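Local coordinates for replication protein (Sphinx1.76-related DNA, PDB 6H24), which probably takes part in initiating replication of a plasmid, the present chain being its N-terminal winged-helix (WH1) domain, at residues L10-A13 against S14-L17; G101-D104 against D105-T108. One frame throughout, in Å; residues are numbered along the deposited sequence. Where two conformers were deposited one is given.

Contact 1 (L10-A13 against S14-L17)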
loop_
_atom_site.group_PDB
_atom_site.type_symbol
_atom_site.label_atom_id
_atom_site.label_comp_id
_atom_site.label_asym_id
_atom_site.label_seq_id
_atom_site.Cartn_x
_atom_site.Cartn_y
_atom_site.Cartn_z
ATOM N N LEU A 10 0.818 -8.251 13.643
ATOM C CA LEU A 10 1.168 -6.835 13.576
ATOM C C LEU A 10 1.940 -6.401 14.818
ATOM O O LEU A 10 2.913 -5.641 14.717
ATOM C CB LEU A 10 -0.094 -5.993 13.403
ATOM C CG LEU A 10 0.154 -4.496 13.221
ATOM C CD1 LEU A 10 0.935 -4.277 11.930
ATOM C CD2 LEU A 10 -1.139 -3.706 13.203
ATOM N N MET A 11 1.519 -6.855 16.003
ATOM C CA MET A 11 2.213 -6.460 17.223
ATOM C C MET A 11 3.637 -7.004 17.248
ATOM O O MET A 11 4.571 -6.302 17.654
ATOM C CB MET A 11 1.440 -6.942 18.452
ATOM C CG MET A 11 0.064 -6.311 18.650
ATOM S SD MET A 11 0.063 -4.501 18.635
ATOM C CE MET A 11 -0.804 -4.186 17.098
ATOM N N ASN A 12 3.831 -8.249 16.807
ATOM C CA ASN A 12 5.182 -8.790 16.743
ATOM C C ASN A 12 6.023 -8.003 15.747
ATOM O O ASN A 12 7.204 -7.727 15.995
ATOM C CB ASN A 12 5.142 -10.270 16.370
ATOM C CG ASN A 12 4.916 -11.166 17.574
ATOM O OD1 ASN A 12 5.683 -11.137 18.535
ATOM N ND2 ASN A 12 3.866 -11.977 17.521
ATOM N N ALA A 13 5.433 -7.630 14.609
ATOM C CA ALA A 13 6.156 -6.821 13.633
ATOM C C ALA A 13 6.444 -5.421 14.166
ATOM O O ALA A 13 7.447 -4.804 13.786
ATOM C CB ALA A 13 5.356 -6.746 12.330
ATOM N N SER A 14 5.591 -4.911 15.054
ATOM C CA SER A 14 5.766 -3.558 15.574
ATOM C C SER A 14 7.086 -3.385 16.315
ATOM O O SER A 14 7.621 -2.271 16.365
ATOM C CB SER A 14 4.585 -3.203 16.484
ATOM O OG SER A 14 4.717 -3.770 17.777
ATOM N N TYR A 15 7.629 -4.459 16.898
ATOM C CA TYR A 15 8.902 -4.366 17.600
ATOM C C TYR A 15 10.045 -3.947 16.685
ATOM O O TYR A 15 11.089 -3.509 17.183
ATOM C CB TYR A 15 9.273 -5.702 18.247
ATOM C CG TYR A 15 8.324 -6.218 19.308
ATOM C CD1 TYR A 15 7.580 -5.352 20.101
ATOM C CD2 TYR A 15 8.189 -7.582 19.527
ATOM C CE1 TYR A 15 6.722 -5.837 21.080
ATOM C CE2 TYR A 15 7.337 -8.074 20.494
ATOM C CZ TYR A 15 6.605 -7.201 21.268
ATOM O OH TYR A 15 5.760 -7.707 22.232
ATOM N N ASN A 16 9.887 -4.101 15.373
ATOM C CA ASN A 16 10.972 -3.787 14.452
ATOM C C ASN A 16 11.032 -2.307 14.110
ATOM O O ASN A 16 12.065 -1.837 13.620
ATOM C CB ASN A 16 10.805 -4.566 13.146
ATOM C CG ASN A 16 10.616 -6.047 13.370
ATOM O OD1 ASN A 16 11.229 -6.638 14.257
ATOM N ND2 ASN A 16 9.756 -6.658 12.564
ATOM N N LEU A 17 9.950 -1.568 14.343
ATOM C CA LEU A 17 9.931 -0.156 14.007
ATOM C C LEU A 17 10.859 0.610 14.939
ATOM O O LEU A 17 10.879 0.377 16.150
ATOM C CB LEU A 17 8.517 0.409 14.135
ATOM C CG LEU A 17 7.575 0.276 12.942
ATOM C CD1 LEU A 17 7.496 -1.167 12.466
ATOM C CD2 LEU A 17 6.201 0.829 13.308
#
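S14 turns its side chain back onto the helical turn L10-A13 that precedes it. Its CB comes first, 3.3 Å from M11 O. From there OG reaches the same carbonyl and hydrogen-bonds to it at 2.5 Å, a short bond. The OG lies between the backbone N and the carbonyl carbon (chi1 79°), which swings it back along the helix to the residue three positions earlier. It meets M11 O well off the line of the carbonyl, with a C=O...OG angle of 129°. S14 N bonds to L10 O at 2.8 Å and only weakly to M11 O. OG also bonds to Q127 NE2 of helix 121-128. This is the C-terminal end of helix 2-14, where the chain passes into a type I beta turn from S14 to L17 that leads to helix 19-34. With an alanine here, Q127 NE2 would probably lose this partner and M11 O would keep only the weak bond from the backbone N. The Y15 ring turns one face to the same carbonyl: M11 O sits 3.9 Å above the ring plane, over its centre. The N12 amide stands nearly perpendicular to that ring, with OD1 4.0 Å from Y15 CE2. At the turn, N16 N bonds to A13 O at 3.0 Å, approaching from above the carbonyl plane. L17 CD1 touches that oxygen too, at 3.9 Å.

Contact 2 (G101-D104 against D105-T108)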
loop_
_atom_site.group_PDB
_atom_site.type_symbol
_atom_site.label_atom_id
_atom_site.label_comp_id
_atom_site.label_asym_id
_atom_site.label_seq_id
_atom_site.Cartn_x
_atom_site.Cartn_y
_atom_site.Cartn_z
ATOM N N GLY A 101 4.399 10.908 1.760
ATOM C CA GLY A 101 4.699 12.154 1.084
ATOM C C GLY A 101 5.360 13.120 2.034
ATOM O O GLY A 101 5.183 13.041 3.252
ATOM N N TYR A 102 6.118 14.045 1.464
ATOM C CA TYR A 102 6.745 15.077 2.275
ATOM C C TYR A 102 6.719 16.410 1.553
ATOM O O TYR A 102 6.851 16.479 0.324
ATOM C CB TYR A 102 8.192 14.709 2.636
ATOM C CG TYR A 102 9.098 14.574 1.443
ATOM C CD1 TYR A 102 9.703 15.688 0.882
ATOM C CD2 TYR A 102 9.371 13.331 0.894
ATOM C CE1 TYR A 102 10.540 15.571 -0.219
ATOM C CE2 TYR A 102 10.213 13.199 -0.194
ATOM C CZ TYR A 102 10.791 14.322 -0.747
ATOM O OH TYR A 102 11.631 14.193 -1.833
ATOM N N MET A 103 6.583 17.472 2.351
ATOM C CA MET A 103 6.601 18.854 1.875
ATOM C C MET A 103 7.712 19.601 2.610
ATOM O O MET A 103 7.538 19.998 3.768
ATOM C CB MET A 103 5.257 19.526 2.112
ATOM C CG MET A 103 4.106 18.880 1.385
ATOM S SD MET A 103 2.547 19.679 1.788
ATOM C CE MET A 103 2.834 21.302 1.092
ATOM N N ASP A 104 8.834 19.815 1.931
ATOM C CA ASP A 104 9.973 20.467 2.561
ATOM C C ASP A 104 9.632 21.875 3.032
ATOM O O ASP A 104 10.132 22.324 4.072
ATOM C CB ASP A 104 11.142 20.518 1.583
ATOM C CG ASP A 104 11.782 19.164 1.367
ATOM O OD1 ASP A 104 11.475 18.216 2.115
ATOM O OD2 ASP A 104 12.585 19.046 0.414
ATOM N N ASP A 105 8.838 22.613 2.253
ATOM C CA ASP A 105 8.633 24.029 2.545
ATOM C C ASP A 105 7.786 24.258 3.796
ATOM O O ASP A 105 7.879 25.335 4.399
ATOM C CB ASP A 105 8.006 24.727 1.335
ATOM C CG ASP A 105 9.001 24.920 0.197
ATOM O OD1 ASP A 105 10.180 24.533 0.358
ATOM O OD2 ASP A 105 8.605 25.458 -0.857
ATOM N N THR A 106 6.947 23.295 4.182
ATOM C CA THR A 106 6.105 23.419 5.365
ATOM C C THR A 106 6.466 22.449 6.484
ATOM O O THR A 106 5.768 22.419 7.505
ATOM C CB THR A 106 4.630 23.211 4.996
ATOM O OG1 THR A 106 4.470 21.934 4.363
ATOM C CG2 THR A 106 4.149 24.308 4.061
ATOM N N ALA A 107 7.521 21.657 6.326
ATOM C CA ALA A 107 7.940 20.695 7.346
ATOM C C ALA A 107 6.781 19.797 7.767
ATOM O O ALA A 107 6.498 19.627 8.956
ATOM C CB ALA A 107 8.531 21.401 8.564
ATOM N N THR A 108 6.118 19.212 6.772
ATOM C CA THR A 108 5.017 18.285 6.989
ATOM C C THR A 108 5.234 17.033 6.155
ATOM O O THR A 108 5.870 17.071 5.093
ATOM C CB THR A 108 3.666 18.913 6.623
ATOM O OG1 THR A 108 3.646 19.239 5.229
ATOM C CG2 THR A 108 3.438 20.179 7.417
#
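M103 and T108 face each other as an antiparallel hydrogen-bonded pair at the end of a beta hairpin. The backbone bonds come first. M103 N gives a nearly straight bond to T108 O, at 2.9 Å with an N-H...O angle of 168°. The return bond, from T108 N to M103 O, is weak. T106 N also makes a weak bond to M103 O. Two residues, A107 and T108, stand opposite the single M103, a G1 beta bulge. A107 holds the bulge with positive phi (52°), although it is an alanine. The hairpin joins strand 97-103 to strand 108-113 of the domain's three-stranded sheet.

The side-chain contacts involve M103, T106 and T108. T106 OG1 and T108 OG1 hydrogen-bond to each other at 2.9 Å. M103 runs alongside T108 and points the same way; its CB lies 3.5 Å from T108 OG1 and 3.4 Å from T106 OG1. M103 was modelled in two conformers. In the one described here, M103 SD is 3.6 Å from T108 OG1, and the bend at chi3 (65°) carries M103 CE to within 3.7 Å of T106 OG1; the other may differ. M103 also packs on I90 of the second subunit.

Charge enters at the tip of the turn. D104 OD1 is held from outside the hairpin, by a salt bridge to K68 NZ and a hydrogen bond to Y64 OH on helix 60-75. K68 also makes a cation-pi contact with Y102. D105 packs on R87 of the second subunit. D104 OD2 and D105 OD1 stand 6.0 Å apart, so any repulsion between the two acids is probably modest, and K68 is likely to offset the charge of D104.

Contact 1 and contact 2 sit on opposite sides of the chain's centre, with centres about 27 Å apart and nearest atoms about 15 Å apart. They share no helix or strand. Both are partly buried; only contact 2 reverses the chain. The 10-17 stretch closes a helix and packs within its own subunit, with L10, M11 and L17 turned inward and Y15 and N16 exposed. The 101-108 stretch closes a hairpin farther from the centre, beside the second subunit, whose strand pairs with G101 and Y102 and continues the sheet. Contact 1 relies on neutral polar bonds to backbone carbonyls, whereas contact 2 adds two acids at its exposed tip, D104 being paired with K68 outside it.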